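Local coordinates for protein cephalosporin hydroxylase CMCI (Streptomyces clavuligerus, PDB 2BM8) that takes part in cephamycin biosynthesis, probably in the hydroxylation and methylation steps that introduce the 7-alpha-methoxy group of the cephalosporin ring, at residues W78-R83 and G180-I185; G94-F99 and C122-S127; N164-M169 and Q198-Y203. The protein carries 3 engineered substitutions. One frame throughout, in Å; residues are numbered along the deposited sequence.

Contact 1: residues W78-R83 and G180-I185; sequences WELRPR and GDYFII
Leu80 meets Tyr182 where the last turn of helix 67-80 lies against strand 182-185. The central sheet has the strand order 3-2-1-4-5-7-6 of the class I methyltransferase fold, a Rossmann-like fold, which is consistent with a site for S-adenosylmethionine. The strand runs parallel to its neighbour 155-159. The apolar part of the contact is small. Leu80 CG sits 4.0 Å from Tyr182 CE1, near the plane of the ring and at its edge. Leu80 CD1 lies 4.0 Å from Tyr182 CD1. The two side chains run alongside, pointing opposite ways. With CG beside the backbone N (chi1 -82°), Tyr182 lays the CD1/CE1 edge of its ring against Leu80. Leu80 also touches Pro154 and Ile156, and Met76 of the same helix packs on Tyr182.

The polar ends have partners outside the two segments. Glu79 OE1 and Tyr182 OH are 4.4 Å apart. Glu79 OE1 bonds to Tyr217 OH, and Tyr182 OH to Asp214 OD2. Glu79 OE2 forms a salt bridge with Arg34 of a second subunit, so this edge of the contact borders a subunit interface. The second methyl of Leu80 reaches the backbone before the strand: Leu80 CD2 lies 4.1 Å from Gly180 O.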
loop_
_atom_site.group_PDB
_atom_site.type_symbol
_atom_site.label_atom_id
_atom_site.label_comp_id
_atom_site.label_asym_id
_atom_site.label_seq_id
_atom_site.Cartn_x
_atom_site.Cartn_y
_atom_site.Cartn_z
ATOM N N TRP B 78 -15.487 24.062 -20.415
ATOM C CA TRP B 78 -15.717 23.697 -21.812
ATOM C C TRP B 78 -17.167 23.301 -22.070
ATOM O O TRP B 78 -17.740 23.642 -23.121
ATOM C CB TRP B 78 -14.792 22.557 -22.230
ATOM C CG TRP B 78 -14.886 22.241 -23.694
ATOM C CD1 TRP B 78 -15.360 21.084 -24.258
ATOM C CD2 TRP B 78 -14.515 23.096 -24.781
ATOM N NE1 TRP B 78 -15.295 21.173 -25.628
ATOM C CE2 TRP B 78 -14.789 22.398 -25.979
ATOM C CE3 TRP B 78 -13.983 24.389 -24.869
ATOM C CZ2 TRP B 78 -14.547 22.946 -27.250
ATOM C CZ3 TRP B 78 -13.746 24.943 -26.143
ATOM C CH2 TRP B 78 -14.021 24.214 -27.312
ATOM N N GLU B 79 -17.759 22.614 -21.101
ATOM C CA GLU B 79 -19.139 22.150 -21.193
ATOM C C GLU B 79 -20.164 23.265 -20.870
ATOM O O GLU B 79 -21.119 23.467 -21.607
ATOM C CB GLU B 79 -19.332 20.957 -20.253
ATOM C CG GLU B 79 -20.784 20.544 -19.989
ATOM C CD GLU B 79 -20.874 19.435 -18.954
ATOM O OE1 GLU B 79 -20.101 19.452 -17.963
ATOM O OE2 GLU B 79 -21.705 18.529 -19.128
ATOM N N LEU B 80 -19.963 23.967 -19.760
ATOM C CA LEU B 80 -20.911 24.981 -19.260
ATOM C C LEU B 80 -20.798 26.351 -19.980
ATOM O O LEU B 80 -21.797 27.040 -20.209
ATOM C CB LEU B 80 -20.652 25.178 -17.769
ATOM C CG LEU B 80 -21.769 25.438 -16.750
ATOM C CD1 LEU B 80 -21.355 26.628 -15.857
ATOM C CD2 LEU B 80 -23.163 25.619 -17.335
ATOM N N ARG B 81 -19.570 26.733 -20.327
ATOM C CA ARG B 81 -19.276 28.044 -20.906
ATOM C C ARG B 81 -19.845 29.149 -20.017
ATOM O O ARG B 81 -20.734 29.886 -20.427
ATOM C CB ARG B 81 -19.802 28.146 -22.350
ATOM C CG ARG B 81 -19.181 27.105 -23.279
ATOM C CD ARG B 81 -19.686 27.147 -24.709
ATOM N NE ARG B 81 -19.384 28.417 -25.358
ATOM C CZ ARG B 81 -18.181 28.796 -25.772
ATOM N NH1 ARG B 81 -17.121 28.015 -25.625
ATOM N NH2 ARG B 81 -18.034 29.975 -26.350
ATOM N N PRO B 82 -19.329 29.255 -18.800
ATOM C CA PRO B 82 -19.821 30.248 -17.847
ATOM C C PRO B 82 -19.505 31.673 -18.271
ATOM O O PRO B 82 -18.392 31.936 -18.700
ATOM C CB PRO B 82 -19.062 29.908 -16.555
ATOM C CG PRO B 82 -17.824 29.231 -17.004
ATOM C CD PRO B 82 -18.232 28.457 -18.233
ATOM N N ARG B 83 -20.490 32.558 -18.164
ATOM C CA ARG B 83 -20.266 33.996 -18.290
ATOM C C ARG B 83 -19.634 34.633 -17.030
ATOM O O ARG B 83 -19.073 35.723 -17.109
ATOM C CB ARG B 83 -21.586 34.706 -18.638
ATOM C CG ARG B 83 -22.052 34.507 -20.093
ATOM C CD ARG B 83 -21.633 35.627 -21.048
ATOM N NE ARG B 83 -22.739 36.560 -21.305
ATOM C CZ ARG B 83 -22.687 37.887 -21.185
ATOM N NH1 ARG B 83 -21.574 38.516 -20.820
ATOM N NH2 ARG B 83 -23.771 38.605 -21.448
ATOM N N GLY B 180 -28.465 24.970 -13.621
ATOM C CA GLY B 180 -27.188 24.744 -14.283
ATOM C C GLY B 180 -25.979 25.350 -13.582
ATOM O O GLY B 180 -24.873 24.819 -13.729
ATOM N N ASP B 181 -26.170 26.432 -12.822
ATOM C CA ASP B 181 -25.062 27.118 -12.139
ATOM C C ASP B 181 -24.430 26.241 -11.071
ATOM O O ASP B 181 -25.103 25.454 -10.440
ATOM C CB ASP B 181 -25.532 28.427 -11.495
ATOM C CG ASP B 181 -25.904 29.496 -12.523
ATOM O OD1 ASP B 181 -25.642 29.310 -13.730
ATOM O OD2 ASP B 181 -26.462 30.566 -12.204
ATOM N N TYR B 182 -23.128 26.374 -10.880
ATOM C CA TYR B 182 -22.411 25.535 -9.943
ATOM C C TYR B 182 -22.157 26.270 -8.629
ATOM O O TYR B 182 -21.918 27.467 -8.613
ATOM C CB TYR B 182 -21.097 25.076 -10.569
ATOM C CG TYR B 182 -21.258 23.885 -11.493
ATOM C CD1 TYR B 182 -21.587 24.048 -12.830
ATOM C CD2 TYR B 182 -21.095 22.592 -11.020
ATOM C CE1 TYR B 182 -21.737 22.950 -13.668
ATOM C CE2 TYR B 182 -21.242 21.500 -11.854
ATOM C CZ TYR B 182 -21.559 21.684 -13.170
ATOM O OH TYR B 182 -21.717 20.589 -13.980
ATOM N N PHE B 183 -22.283 25.558 -7.521
ATOM C CA PHE B 183 -21.798 26.034 -6.241
ATOM C C PHE B 183 -20.830 24.974 -5.767
ATOM O O PHE B 183 -21.235 23.843 -5.549
ATOM C CB PHE B 183 -22.930 26.229 -5.228
ATOM C CG PHE B 183 -22.490 26.930 -3.950
ATOM C CD1 PHE B 183 -22.765 28.273 -3.746
ATOM C CD2 PHE B 183 -21.799 26.243 -2.956
ATOM C CE1 PHE B 183 -22.370 28.914 -2.570
ATOM C CE2 PHE B 183 -21.404 26.892 -1.779
ATOM C CZ PHE B 183 -21.693 28.223 -1.596
ATOM N N ILE B 184 -19.562 25.358 -5.614
ATOM C CA ILE B 184 -18.479 24.422 -5.353
ATOM C C ILE B 184 -17.736 24.738 -4.057
ATOM O O ILE B 184 -17.309 25.871 -3.829
ATOM C CB ILE B 184 -17.498 24.426 -6.536
ATOM C CG1 ILE B 184 -18.156 23.746 -7.739
ATOM C CG2 ILE B 184 -16.212 23.697 -6.175
ATOM C CD1 ILE B 184 -17.508 24.049 -9.050
ATOM N N ILE B 185 -17.567 23.723 -3.217
ATOM C CA ILE B 185 -16.791 23.876 -1.993
ATOM C C ILE B 185 -15.556 23.026 -2.112
ATOM O O ILE B 185 -15.634 21.811 -2.121
ATOM C CB ILE B 185 -17.629 23.472 -0.768
ATOM C CG1 ILE B 185 -18.763 24.470 -0.566
ATOM C CG2 ILE B 185 -16.760 23.444 0.480
ATOM C CD1 ILE B 185 -19.946 23.925 0.158
#

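Contact 2: residues G94-F99 and C122-S127; sequences GSLAWF and CQIPAS
Ile124 points its side chain at Leu96 and Ala97, on the first turns of helix 94-106. In this class I methyltransferase fold, that helix follows strand 84-88 and leads to strand 111-116. Ile124 lies in the loop between strands 111-116 and 132-136.

The isoleucine does most of the reaching. Its CG1 stands beside the backbone N and anti to the carbonyl carbon (chi1 -56°). The chain then runs extended to CD1 (chi2 169°), and this end methyl carries the contact. It meets Leu96 at the root of the side chain: Ile124 CD1 is 4.1 Å from Leu96 CB. Leu96 CD2 is also close, 4.3 Å from Ile124 CD1. The leucine side chain touches Val90, Glu87 and Leu134 as well. Ala97 faces the loop too, with its CB 4.5 Å from Ile124 CD1. The closest approaches thus all involve that one methyl. All three touching residues are buried, and Met129 also packs on Ile124.

In the helix, Trp98 N bonds to Gly94 O at 3.0 Å and Phe99 N to Ser95 O. Gln123 has a backbone hydrogen bond with Asn92, which ties the loop beside Ile124 to the approach to helix 94-106. The isoleucine methyl also comes close to the helix backbone itself, with Ile124 CD1 4.3 Å from Ala97 N.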
loop_
_atom_site.group_PDB
_atom_site.type_symbol
_atom_site.label_atom_id
_atom_site.label_comp_id
_atom_site.label_asym_id
_atom_site.label_seq_id
_atom_site.Cartn_x
_atom_site.Cartn_y
_atom_site.Cartn_z
ATOM N N GLY B 94 -3.688 33.704 -8.307
ATOM C CA GLY B 94 -3.232 32.855 -9.392
ATOM C C GLY B 94 -4.411 32.202 -10.084
ATOM O O GLY B 94 -4.546 32.282 -11.309
ATOM N N SER B 95 -5.296 31.595 -9.305
ATOM C CA SER B 95 -6.425 30.892 -9.881
ATOM C C SER B 95 -7.396 31.839 -10.623
ATOM O O SER B 95 -8.048 31.437 -11.573
ATOM C CB SER B 95 -7.139 30.092 -8.792
ATOM O OG SER B 95 -7.802 30.985 -7.922
ATOM N N LEU B 96 -7.495 33.088 -10.205
ATOM C CA LEU B 96 -8.264 34.099 -10.962
ATOM C C LEU B 96 -7.722 34.323 -12.386
ATOM O O LEU B 96 -8.475 34.279 -13.353
ATOM C CB LEU B 96 -8.215 35.441 -10.242
ATOM C CG LEU B 96 -9.240 35.780 -9.169
ATOM C CD1 LEU B 96 -9.814 34.562 -8.485
ATOM C CD2 LEU B 96 -8.599 36.726 -8.174
ATOM N N ALA B 97 -6.422 34.595 -12.497
ATOM C CA ALA B 97 -5.788 34.798 -13.787
ATOM C C ALA B 97 -5.891 33.554 -14.652
ATOM O O ALA B 97 -6.043 33.659 -15.867
ATOM C CB ALA B 97 -4.337 35.178 -13.612
ATOM N N TRP B 98 -5.814 32.381 -14.024
ATOM C CA TRP B 98 -5.915 31.112 -14.728
ATOM C C TRP B 98 -7.308 30.969 -15.335
ATOM O O TRP B 98 -7.434 30.696 -16.521
ATOM C CB TRP B 98 -5.599 29.936 -13.792
ATOM C CG TRP B 98 -5.651 28.604 -14.475
ATOM C CD1 TRP B 98 -4.733 28.095 -15.323
ATOM C CD2 TRP B 98 -6.690 27.641 -14.387
ATOM N NE1 TRP B 98 -5.121 26.854 -15.766
ATOM C CE2 TRP B 98 -6.330 26.556 -15.206
ATOM C CE3 TRP B 98 -7.893 27.574 -13.687
ATOM C CZ2 TRP B 98 -7.124 25.436 -15.352
ATOM C CZ3 TRP B 98 -8.678 26.455 -13.822
ATOM C CH2 TRP B 98 -8.295 25.405 -14.657
ATOM N N PHE B 99 -8.340 31.183 -14.533
ATOM C CA PHE B 99 -9.719 31.105 -15.019
ATOM C C PHE B 99 -9.965 32.083 -16.165
ATOM O O PHE B 99 -10.626 31.739 -17.141
ATOM C CB PHE B 99 -10.724 31.411 -13.903
ATOM C CG PHE B 99 -11.063 30.236 -13.045
ATOM C CD1 PHE B 99 -10.928 30.308 -11.665
ATOM C CD2 PHE B 99 -11.544 29.062 -13.602
ATOM C CE1 PHE B 99 -11.249 29.231 -10.865
ATOM C CE2 PHE B 99 -11.873 27.981 -12.801
ATOM C CZ PHE B 99 -11.718 28.070 -11.430
ATOM N N CYS B 122 -2.479 39.665 -3.159
ATOM C CA CYS B 122 -2.705 39.462 -4.598
ATOM C C CYS B 122 -1.493 39.824 -5.434
ATOM O O CYS B 122 -1.028 40.946 -5.374
ATOM C CB CYS B 122 -3.917 40.251 -5.119
ATOM S SG CYS B 122 -4.416 39.753 -6.808
ATOM N N GLN B 123 -1.004 38.862 -6.218
ATOM C CA GLN B 123 0.208 39.021 -7.026
ATOM C C GLN B 123 -0.063 39.323 -8.490
ATOM O O GLN B 123 0.862 39.313 -9.291
ATOM C CB GLN B 123 1.043 37.739 -6.964
ATOM C CG GLN B 123 1.467 37.354 -5.563
ATOM C CD GLN B 123 2.443 38.348 -4.984
ATOM O OE1 GLN B 123 3.429 38.689 -5.631
ATOM N NE2 GLN B 123 2.165 38.828 -3.791
ATOM N N ILE B 124 -1.311 39.578 -8.857
ATOM C CA ILE B 124 -1.619 39.843 -10.251
ATOM C C ILE B 124 -1.216 41.279 -10.516
ATOM O O ILE B 124 -1.682 42.178 -9.827
ATOM C CB ILE B 124 -3.120 39.639 -10.570
ATOM C CG1 ILE B 124 -3.590 38.230 -10.178
ATOM C CG2 ILE B 124 -3.361 39.880 -12.052
ATOM C CD1 ILE B 124 -5.090 38.047 -10.211
ATOM N N PRO B 125 -0.335 41.509 -11.480
ATOM C CA PRO B 125 0.031 42.883 -11.832
ATOM C C PRO B 125 -1.164 43.625 -12.420
ATOM O O PRO B 125 -2.044 43.008 -13.017
ATOM C CB PRO B 125 1.135 42.707 -12.876
ATOM C CG PRO B 125 1.018 41.307 -13.365
ATOM C CD PRO B 125 0.365 40.505 -12.306
ATOM N N ALA B 126 -1.198 44.936 -12.253
ATOM C CA ALA B 126 -2.340 45.720 -12.700
ATOM C C ALA B 126 -2.554 45.636 -14.213
ATOM O O ALA B 126 -3.682 45.772 -14.690
ATOM C CB ALA B 126 -2.175 47.163 -12.270
ATOM N N SER B 127 -1.473 45.399 -14.955
ATOM C CA SER B 127 -1.528 45.279 -16.413
ATOM C C SER B 127 -2.188 43.992 -16.932
ATOM O O SER B 127 -2.521 43.911 -18.121
ATOM C CB SER B 127 -0.119 45.356 -16.984
ATOM O OG SER B 127 0.701 44.381 -16.376
#

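Contact 3: residues N164-M169 and Q198-Y203; sequences NTFNIM and QLFSEY. Engineered in segment 198-203: Phe200 (natural residue Leu).
Phe166 packs against Tyr203 and Phe200 where helix 165-175, which precedes strand 182-185 of the central sheet, meets helix 197-205 in an aromatic cluster. Its ring takes Tyr203 over one face and Phe200 at its edge. Tyr203 CB lies over that face, 3.9 Å from the centroid of the Phe166 ring and 14° off the normal, which makes a CH-pi contact. The Tyr203 ring adds an edge-to-face (T-shaped) stack. Its edge points at the face of Phe166, with centroids 5.4 Å apart and planes at 79°. Tyr203 CD1 is 3.8 Å from Phe166 CD1. Phe200 is an engineered residue, leucine in the natural sequence. Its CE1 comes within 3.7 Å of Phe166 CZ, and its side chain comes in roughly perpendicular to that of Phe166. Phe200 holds CG anti to its backbone N (chi1 180°), and this brings its ring nearer to Phe166 than its CB direction alone would.

Asn167 ND2 bonds to Asn164 OD1 at 2.9 Å, a nearly straight bond that joins the N-cap residue to the first turn of helix 165-175. Tyr203 OH bonds to the backbone N of Gln10 of a third subunit, whose Leu12 packs on both Phe166 and Tyr203. Phe200 meets Trp41 of a second subunit edge-to-face.

With an alanine in place of Phe166, Tyr203 would probably lose the face under its CB and ring edge, and Phe200 its neighbour, leaving a gap between the helices. The two helices meet through aromatic and apolar contacts, while the tyrosine hydroxyl serves the subunit interface.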
loop_
_atom_site.group_PDB
_atom_site.type_symbol
_atom_site.label_atom_id
_atom_site.label_comp_id
_atom_site.label_asym_id
_atom_site.label_seq_id
_atom_site.Cartn_x
_atom_site.Cartn_y
_atom_site.Cartn_z
ATOM N N ASN B 164 -18.908 31.080 6.408
ATOM C CA ASN B 164 -20.361 31.116 6.687
ATOM C C ASN B 164 -21.051 30.342 5.580
ATOM O O ASN B 164 -22.112 30.699 5.129
ATOM C CB ASN B 164 -20.819 32.585 6.740
ATOM C CG ASN B 164 -22.205 32.782 7.339
ATOM O OD1 ASN B 164 -22.681 32.005 8.172
ATOM N ND2 ASN B 164 -22.858 33.860 6.916
ATOM N N THR B 165 -20.420 29.256 5.171
ATOM C CA THR B 165 -20.692 28.620 3.892
ATOM C C THR B 165 -22.172 28.266 3.638
ATOM O O THR B 165 -22.750 28.670 2.632
ATOM C CB THR B 165 -19.821 27.365 3.788
ATOM O OG1 THR B 165 -18.441 27.718 3.990
ATOM C CG2 THR B 165 -19.898 26.754 2.377
ATOM N N PHE B 166 -22.784 27.533 4.559
ATOM C CA PHE B 166 -24.174 27.130 4.393
ATOM C C PHE B 166 -25.119 28.315 4.279
ATOM O O PHE B 166 -26.054 28.272 3.479
ATOM C CB PHE B 166 -24.603 26.186 5.515
ATOM C CG PHE B 166 -23.939 24.851 5.434
ATOM C CD1 PHE B 166 -22.922 24.507 6.319
ATOM C CD2 PHE B 166 -24.300 23.950 4.445
ATOM C CE1 PHE B 166 -22.306 23.278 6.235
ATOM C CE2 PHE B 166 -23.677 22.721 4.351
ATOM C CZ PHE B 166 -22.679 22.385 5.245
ATOM N N ASN B 167 -24.866 29.368 5.058
ATOM C CA ASN B 167 -25.638 30.608 4.947
ATOM C C ASN B 167 -25.445 31.276 3.595
ATOM O O ASN B 167 -26.404 31.740 2.995
ATOM C CB ASN B 167 -25.288 31.592 6.081
ATOM C CG ASN B 167 -26.145 31.376 7.346
ATOM O OD1 ASN B 167 -27.359 31.182 7.263
ATOM N ND2 ASN B 167 -25.502 31.415 8.516
ATOM N N ILE B 168 -24.208 31.300 3.107
ATOM C CA ILE B 168 -23.897 31.859 1.791
ATOM C C ILE B 168 -24.563 31.030 0.703
ATOM O O ILE B 168 -24.986 31.563 -0.314
ATOM C CB ILE B 168 -22.367 31.906 1.568
ATOM C CG1 ILE B 168 -21.701 32.869 2.544
ATOM C CG2 ILE B 168 -22.030 32.334 0.149
ATOM C CD1 ILE B 168 -20.203 32.632 2.670
ATOM N N MET B 169 -24.650 29.723 0.933
ATOM C CA MET B 169 -25.342 28.792 0.023
ATOM C C MET B 169 -26.834 29.071 -0.067
ATOM O O MET B 169 -27.394 29.015 -1.146
ATOM C CB MET B 169 -25.150 27.339 0.470
ATOM C CG MET B 169 -24.876 26.354 -0.649
ATOM S SD MET B 169 -23.996 24.906 -0.008
ATOM C CE MET B 169 -25.295 23.732 0.058
ATOM N N GLN B 198 -23.101 14.100 11.764
ATOM C CA GLN B 198 -24.546 14.272 11.887
ATOM C C GLN B 198 -25.033 15.653 11.428
ATOM O O GLN B 198 -25.994 15.751 10.674
ATOM C CB GLN B 198 -24.999 13.980 13.317
ATOM C CG GLN B 198 -24.891 12.494 13.683
ATOM C CD GLN B 198 -24.823 12.248 15.190
ATOM O OE1 GLN B 198 -24.482 13.148 15.968
ATOM N NE2 GLN B 198 -25.143 11.028 15.600
ATOM N N LEU B 199 -24.366 16.715 11.862
ATOM C CA LEU B 199 -24.791 18.057 11.508
ATOM C C LEU B 199 -24.532 18.303 10.028
ATOM O O LEU B 199 -25.330 18.944 9.342
ATOM C CB LEU B 199 -24.052 19.101 12.344
ATOM C CG LEU B 199 -24.541 19.278 13.775
ATOM C CD1 LEU B 199 -23.507 20.068 14.553
ATOM C CD2 LEU B 199 -25.913 19.958 13.817
ATOM N N PHE B 200 -23.416 17.792 9.526
ATOM C CA PHE B 200 -23.099 18.011 8.133
ATOM C C PHE B 200 -24.151 17.386 7.236
ATOM O O PHE B 200 -24.635 18.022 6.331
ATOM C CB PHE B 200 -21.732 17.477 7.746
ATOM C CG PHE B 200 -21.416 17.706 6.303
ATOM C CD1 PHE B 200 -21.104 18.980 5.854
ATOM C CD2 PHE B 200 -21.491 16.664 5.387
ATOM C CE1 PHE B 200 -20.851 19.211 4.508
ATOM C CE2 PHE B 200 -21.233 16.878 4.050
ATOM C CZ PHE B 200 -20.914 18.150 3.603
ATOM N N SER B 201 -24.496 16.136 7.507
ATOM C CA SER B 201 -25.452 15.394 6.690
ATOM C C SER B 201 -26.820 16.047 6.675
ATOM O O SER B 201 -27.506 16.042 5.662
ATOM C CB SER B 201 -25.582 13.979 7.217
ATOM O OG SER B 201 -24.318 13.349 7.187
ATOM N N GLU B 202 -27.210 16.601 7.810
ATOM C CA GLU B 202 -28.453 17.333 7.919
ATOM C C GLU B 202 -28.401 18.617 7.091
ATOM O O GLU B 202 -29.310 18.896 6.326
ATOM C CB GLU B 202 -28.730 17.662 9.390
ATOM C CG GLU B 202 -30.210 17.807 9.721
ATOM C CD GLU B 202 -30.481 18.638 10.968
ATOM O OE1 GLU B 202 -31.525 18.400 11.615
ATOM O OE2 GLU B 202 -29.673 19.533 11.306
ATOM N N TYR B 203 -27.326 19.383 7.236
ATOM C CA TYR B 203 -27.209 20.692 6.596
ATOM C C TYR B 203 -27.166 20.590 5.074
ATOM O O TYR B 203 -27.867 21.323 4.386
ATOM C CB TYR B 203 -25.961 21.429 7.079
ATOM C CG TYR B 203 -25.992 21.927 8.515
ATOM C CD1 TYR B 203 -24.948 22.696 9.012
ATOM C CD2 TYR B 203 -27.040 21.631 9.373
ATOM C CE1 TYR B 203 -24.944 23.153 10.315
ATOM C CE2 TYR B 203 -27.043 22.087 10.688
ATOM C CZ TYR B 203 -25.989 22.847 11.148
ATOM O OH TYR B 203 -25.988 23.304 12.444
#

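Overall arrangement
From the N terminus, helix 67-80 gives the first half of contact 1. Contact 2 then opens on helix 94-106 and closes a short loop at 122-127. It is nested inside the long loop that contact 1 closes at strand 182-185. Contact 3 opens on helix 165-175 before that closure and ends on helix 197-205 after it, so contacts 1 and 3 cross. They also touch: Ile185 CD1 lies 3.6 Å from Thr165 CG2. Contacts 2 and 3 are in series, with centres about 30 Å apart on opposite sides of the chain centre. Contact 1 ties helix 67-80 to a sheet strand, contact 2 a helix to a loop, and contact 3 helix 165-175 to helix 197-205.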